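Local coordinates for protein extracellular ligand-binding receptor (Sphaerobacter thermophilus, PDB 4ZPJ) that probably binds a small-molecule solute outside the cytoplasmic membrane and delivers it to an ABC transporter, at residues Val136-Leu140 / Ala162-Leu168; Leu281-Gly285 / Leu303-Thr307. All coordinates share one frame; numbering follows the deposited sequence.

Interaction 1: Val136-Leu140 / Ala162-Leu168. With ZN (zinc ion), chain M.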
# COMPACT_ATOMS: atom_id res chain seq x y z
N VAL A 136 -13.31 -13.00 -4.24
CA VAL A 136 -14.30 -12.33 -5.16
C VAL A 136 -13.83 -12.15 -6.64
O VAL A 136 -14.60 -11.73 -7.54
CB VAL A 136 -14.73 -10.97 -4.58
CG1 VAL A 136 -15.34 -11.13 -3.22
CG2 VAL A 136 -13.54 -9.98 -4.50
N ARG A 137 -12.58 -12.49 -6.89
CA ARG A 137 -11.97 -12.26 -8.22
C ARG A 137 -12.79 -12.81 -9.36
O ARG A 137 -13.14 -12.07 -10.31
CB ARG A 137 -10.56 -12.87 -8.26
CG ARG A 137 -9.80 -12.59 -9.56
CD ARG A 137 -9.86 -13.81 -10.44
NE ARG A 137 -9.21 -13.56 -11.71
CZ ARG A 137 -9.61 -14.05 -12.88
NH1 ARG A 137 -8.92 -13.73 -13.98
NH2 ARG A 137 -10.67 -14.86 -12.95
N ASP A 138 -13.07 -14.11 -9.28
CA ASP A 138 -13.90 -14.78 -10.28
C ASP A 138 -15.27 -14.12 -10.44
O ASP A 138 -15.74 -13.97 -11.56
CB ASP A 138 -13.99 -16.31 -10.01
CG ASP A 138 -12.75 -17.08 -10.53
OD1 ASP A 138 -11.82 -16.43 -11.03
OD2 ASP A 138 -12.67 -18.33 -10.48
N ILE A 139 -15.89 -13.67 -9.35
CA ILE A 139 -17.19 -12.97 -9.46
C ILE A 139 -17.05 -11.67 -10.24
O ILE A 139 -17.80 -11.38 -11.15
CB ILE A 139 -17.80 -12.70 -8.06
CG1 ILE A 139 -18.36 -14.03 -7.45
CG2 ILE A 139 -18.92 -11.69 -8.14
CD1 ILE A 139 -18.28 -14.09 -5.94
N LEU A 140 -16.05 -10.88 -9.90
CA LEU A 140 -15.86 -9.64 -10.59
C LEU A 140 -15.61 -9.87 -12.07
O LEU A 140 -16.21 -9.21 -12.91
CB LEU A 140 -14.75 -8.86 -9.95
CG LEU A 140 -14.97 -8.42 -8.50
CD1 LEU A 140 -13.68 -7.81 -8.00
CD2 LEU A 140 -16.10 -7.42 -8.38
N ALA A 162 -2.72 -15.81 -14.96
CA ALA A 162 -4.05 -16.47 -14.87
C ALA A 162 -5.05 -15.78 -13.93
O ALA A 162 -6.24 -16.01 -14.08
CB ALA A 162 -3.92 -17.94 -14.48
N MSE A 163 -4.57 -14.96 -12.99
CA MSE A 163 -5.44 -14.28 -12.03
C MSE A 163 -5.79 -12.92 -12.51
O MSE A 163 -6.81 -12.37 -12.11
CB MSE A 163 -4.74 -14.05 -10.70
CG MSE A 163 -4.62 -15.34 -9.93
SE MSE A 163 -6.39 -15.67 -9.14
CE MSE A 163 -6.00 -14.77 -7.42
N ARG A 164 -4.94 -12.35 -13.38
CA ARG A 164 -5.16 -11.02 -13.84
C ARG A 164 -6.28 -11.01 -14.81
O ARG A 164 -6.76 -12.06 -15.25
CB ARG A 164 -3.87 -10.35 -14.45
CG ARG A 164 -3.47 -10.80 -15.82
CD ARG A 164 -2.31 -9.95 -16.36
NE ARG A 164 -1.05 -10.03 -15.62
CZ ARG A 164 0.12 -10.44 -16.13
NH1 ARG A 164 0.22 -10.85 -17.38
NH2 ARG A 164 1.23 -10.43 -15.38
N SER A 165 -6.72 -9.80 -15.14
CA SER A 165 -7.83 -9.63 -16.07
C SER A 165 -7.89 -8.17 -16.48
O SER A 165 -7.54 -7.30 -15.69
CB SER A 165 -9.15 -10.06 -15.32
OG SER A 165 -10.30 -9.48 -15.88
N PRO A 166 -8.39 -7.87 -17.68
CA PRO A 166 -8.57 -6.45 -18.08
C PRO A 166 -9.58 -5.69 -17.22
O PRO A 166 -9.56 -4.47 -17.19
CB PRO A 166 -9.07 -6.51 -19.50
CG PRO A 166 -9.23 -7.95 -19.86
CD PRO A 166 -8.77 -8.83 -18.71
N TYR A 167 -10.45 -6.40 -16.50
CA TYR A 167 -11.35 -5.73 -15.58
C TYR A 167 -10.70 -5.34 -14.24
O TYR A 167 -11.25 -4.51 -13.55
CB TYR A 167 -12.62 -6.58 -15.37
CG TYR A 167 -13.38 -6.75 -16.64
CD1 TYR A 167 -14.17 -5.73 -17.13
CD2 TYR A 167 -13.32 -7.93 -17.36
CE1 TYR A 167 -14.85 -5.87 -18.34
CE2 TYR A 167 -14.00 -8.08 -18.56
CZ TYR A 167 -14.74 -7.04 -19.05
OH TYR A 167 -15.43 -7.18 -20.24
N LEU A 168 -9.51 -5.87 -13.90
CA LEU A 168 -8.86 -5.61 -12.61
C LEU A 168 -7.67 -4.65 -12.72
O LEU A 168 -6.77 -4.88 -13.50
CB LEU A 168 -8.36 -6.90 -11.97
CG LEU A 168 -9.43 -8.00 -11.89
CD1 LEU A 168 -8.85 -9.31 -11.36
CD2 LEU A 168 -10.59 -7.54 -11.05
ZN ZN M . -10.60 -18.89 -10.02
O HOH W 1 -11.57 -20.84 -10.47
O HOH W 2 -9.40 -17.18 -8.59
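Arg137, on helix 130-142, clasps the loop that leads from helix 156-159 into strand 168-170, one of the two outermost strands of the mixed sheet. CG stands anti to the backbone N (chi1 -175°) and the chain then bends at chi2, turning the guanidinium edge toward the backbone carbonyls of Met163 and Arg164. Arg137 NE gives Met163 O a fairly straight hydrogen bond of 2.7 Å, and NH1 adds a weak one to the same oxygen. Arg137 NH1 also donates to Arg164 O at 3.0 Å; this acceptor lies in the guanidinium plane, although the nitrogen sits well above the carbonyl plane. Arginine suits the place because one flat group can serve two successive carbonyls while Arg137 NH2 makes a salt bridge of 2.7 Å to Asp138 OD1. Asp138 OD2 binds the zinc ion at 2.2 Å, and two waters are also bound to the metal. Asp138 thus couples the arginine clamp to the zinc, and both positive partners would be expected to stabilise its negative charge. Nearer the backbone, Leu168 CD1 packs at 3.9 Å against Arg137 CG, the two side chains crossing at about a right angle. The loop is shaped by a type I turn from Ser165 to Leu168, where Pro166 suits the second position, and by an ST turn in which Tyr167 N donates to Ser165 OG at 3.1 Å. Deeper in the lobe, Leu140 and Leu168 both rest on Thr147 of strand 147-149, Leu140 also touches Thr112 of helix 105-117, and Leu157 of helix 156-159 packs against Arg137 and Leu168.

Interaction 2: Leu281-Gly285 / Leu303-Thr307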
# COMPACT_ATOMS: atom_id res chain seq x y z
N LEU A 281 19.01 -1.84 10.66
CA LEU A 281 17.70 -2.40 10.39
C LEU A 281 17.02 -1.54 9.34
O LEU A 281 17.04 -0.31 9.45
CB LEU A 281 16.89 -2.38 11.67
CG LEU A 281 15.40 -2.62 11.54
CD1 LEU A 281 15.13 -4.02 11.05
CD2 LEU A 281 14.76 -2.40 12.88
N ILE A 282 16.40 -2.20 8.34
CA ILE A 282 15.59 -1.53 7.37
C ILE A 282 14.19 -2.04 7.62
O ILE A 282 13.89 -3.22 7.37
CB ILE A 282 16.03 -1.84 5.94
CG1 ILE A 282 17.41 -1.26 5.69
CG2 ILE A 282 14.99 -1.34 4.95
CD1 ILE A 282 18.01 -1.59 4.36
N PRO A 283 13.35 -1.18 8.19
CA PRO A 283 11.99 -1.54 8.36
C PRO A 283 11.26 -1.42 7.08
O PRO A 283 11.63 -0.64 6.20
CB PRO A 283 11.42 -0.47 9.29
CG PRO A 283 12.52 0.44 9.64
CD PRO A 283 13.63 0.19 8.65
N SER A 284 10.19 -2.18 6.97
CA SER A 284 9.24 -1.94 5.92
C SER A 284 8.61 -0.57 6.13
O SER A 284 8.34 -0.15 7.28
CB SER A 284 8.14 -3.00 5.94
OG SER A 284 6.99 -2.55 5.28
N GLY A 285 8.30 0.09 5.02
CA GLY A 285 7.53 1.33 5.08
C GLY A 285 6.23 1.19 5.80
O GLY A 285 5.78 2.13 6.45
N LEU A 303 16.30 5.17 10.91
CA LEU A 303 16.01 4.03 10.10
C LEU A 303 15.54 4.44 8.72
O LEU A 303 14.72 5.32 8.55
CB LEU A 303 14.92 3.15 10.79
CG LEU A 303 15.42 2.02 11.71
CD1 LEU A 303 16.74 2.36 12.39
CD2 LEU A 303 14.41 1.47 12.70
N VAL A 304 16.06 3.76 7.73
CA VAL A 304 15.67 3.99 6.35
C VAL A 304 14.67 2.93 5.90
O VAL A 304 14.84 1.75 6.21
CB VAL A 304 16.97 3.94 5.47
CG1 VAL A 304 16.64 3.66 4.06
CG2 VAL A 304 17.72 5.26 5.58
N SER A 305 13.67 3.36 5.13
CA SER A 305 12.68 2.46 4.56
C SER A 305 12.19 2.94 3.18
O SER A 305 12.16 4.13 2.88
CB SER A 305 11.46 2.33 5.49
OG SER A 305 10.74 3.52 5.55
N GLY A 306 11.75 1.99 2.36
CA GLY A 306 10.98 2.30 1.18
C GLY A 306 9.54 2.48 1.54
O GLY A 306 9.00 1.78 2.40
N THR A 307 8.89 3.44 0.90
CA THR A 307 7.47 3.63 1.09
C THR A 307 6.75 4.22 -0.12
O THR A 307 7.37 4.79 -1.04
CB THR A 307 7.16 4.52 2.32
OG1 THR A 307 5.75 4.41 2.70
CG2 THR A 307 7.53 5.97 2.06
O HOH W 3 18.16 1.73 8.24
O HOH W 4 11.60 -0.69 3.42
O HOH W 5 6.11 4.57 5.36
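Leu281 O accepts a short hydrogen bond of 2.6 Å from water 3, which in turn accepts one from Val304 N at 3.0 Å. Water 4 repeats the bridge farther on, donating to Pro283 O at 2.8 Å and accepting from Gly306 N, while water 5 joins Gly285 O to Thr307 OG1. Strands 281-283 and 304-307 run nearly parallel, 24° apart, with their axes 5.4 Å from each other; they belong to different sheets, and water bridges link their backbone groups. Pro283, which has no N-H, turns its ring CD to Val304 O at 3.1 Å, while the apolar ring offers Leu303 a packing surface. Leu303 reaches across strand 281-283, its CD2 3.7 Å from Pro283 CG. Leu281 holds its CG anti to the backbone N (chi1 167°), bringing CD2 within 3.9 Å of Leu303 CD2. An alanine in place of Leu303, without CG and its two methyls, would probably open a gap beside Leu281, whose CD2 would lose this partner, and leave Pro283 CG touched by CB alone. At the other end, Gly285 CA comes 3.1 Å from Gly306 O, where a side chain on Gly285 would collide. Strand 281-283 forms one border of the parallel sheet beside strand 252-256, with Leu281 packed on helix 261-272 and Ile282 on helix 180-188; strand 304-307 pairs antiparallel with strand 390-401.

Following the chain from the N terminus, interaction 1 closes first: after helix 130-142 the chain passes through strand 147-149 and helix 156-159, and the loop before strand 168-170 returns to the helix. Interaction 2 opens more than a hundred residues later, closing a shorter excursion that contains helix 293-296. The two closures follow in series, neither nested nor crossed. The centres of interactions 1 and 2 lie about 32 Å apart on opposite sides of the chain's centre, consistent with the two-lobed architecture of periplasmic binding proteins. Interaction 1 ties a helix to the border of the mixed sheet, whereas 281-285 with 303-307 joins the parallel sheet to the antiparallel one.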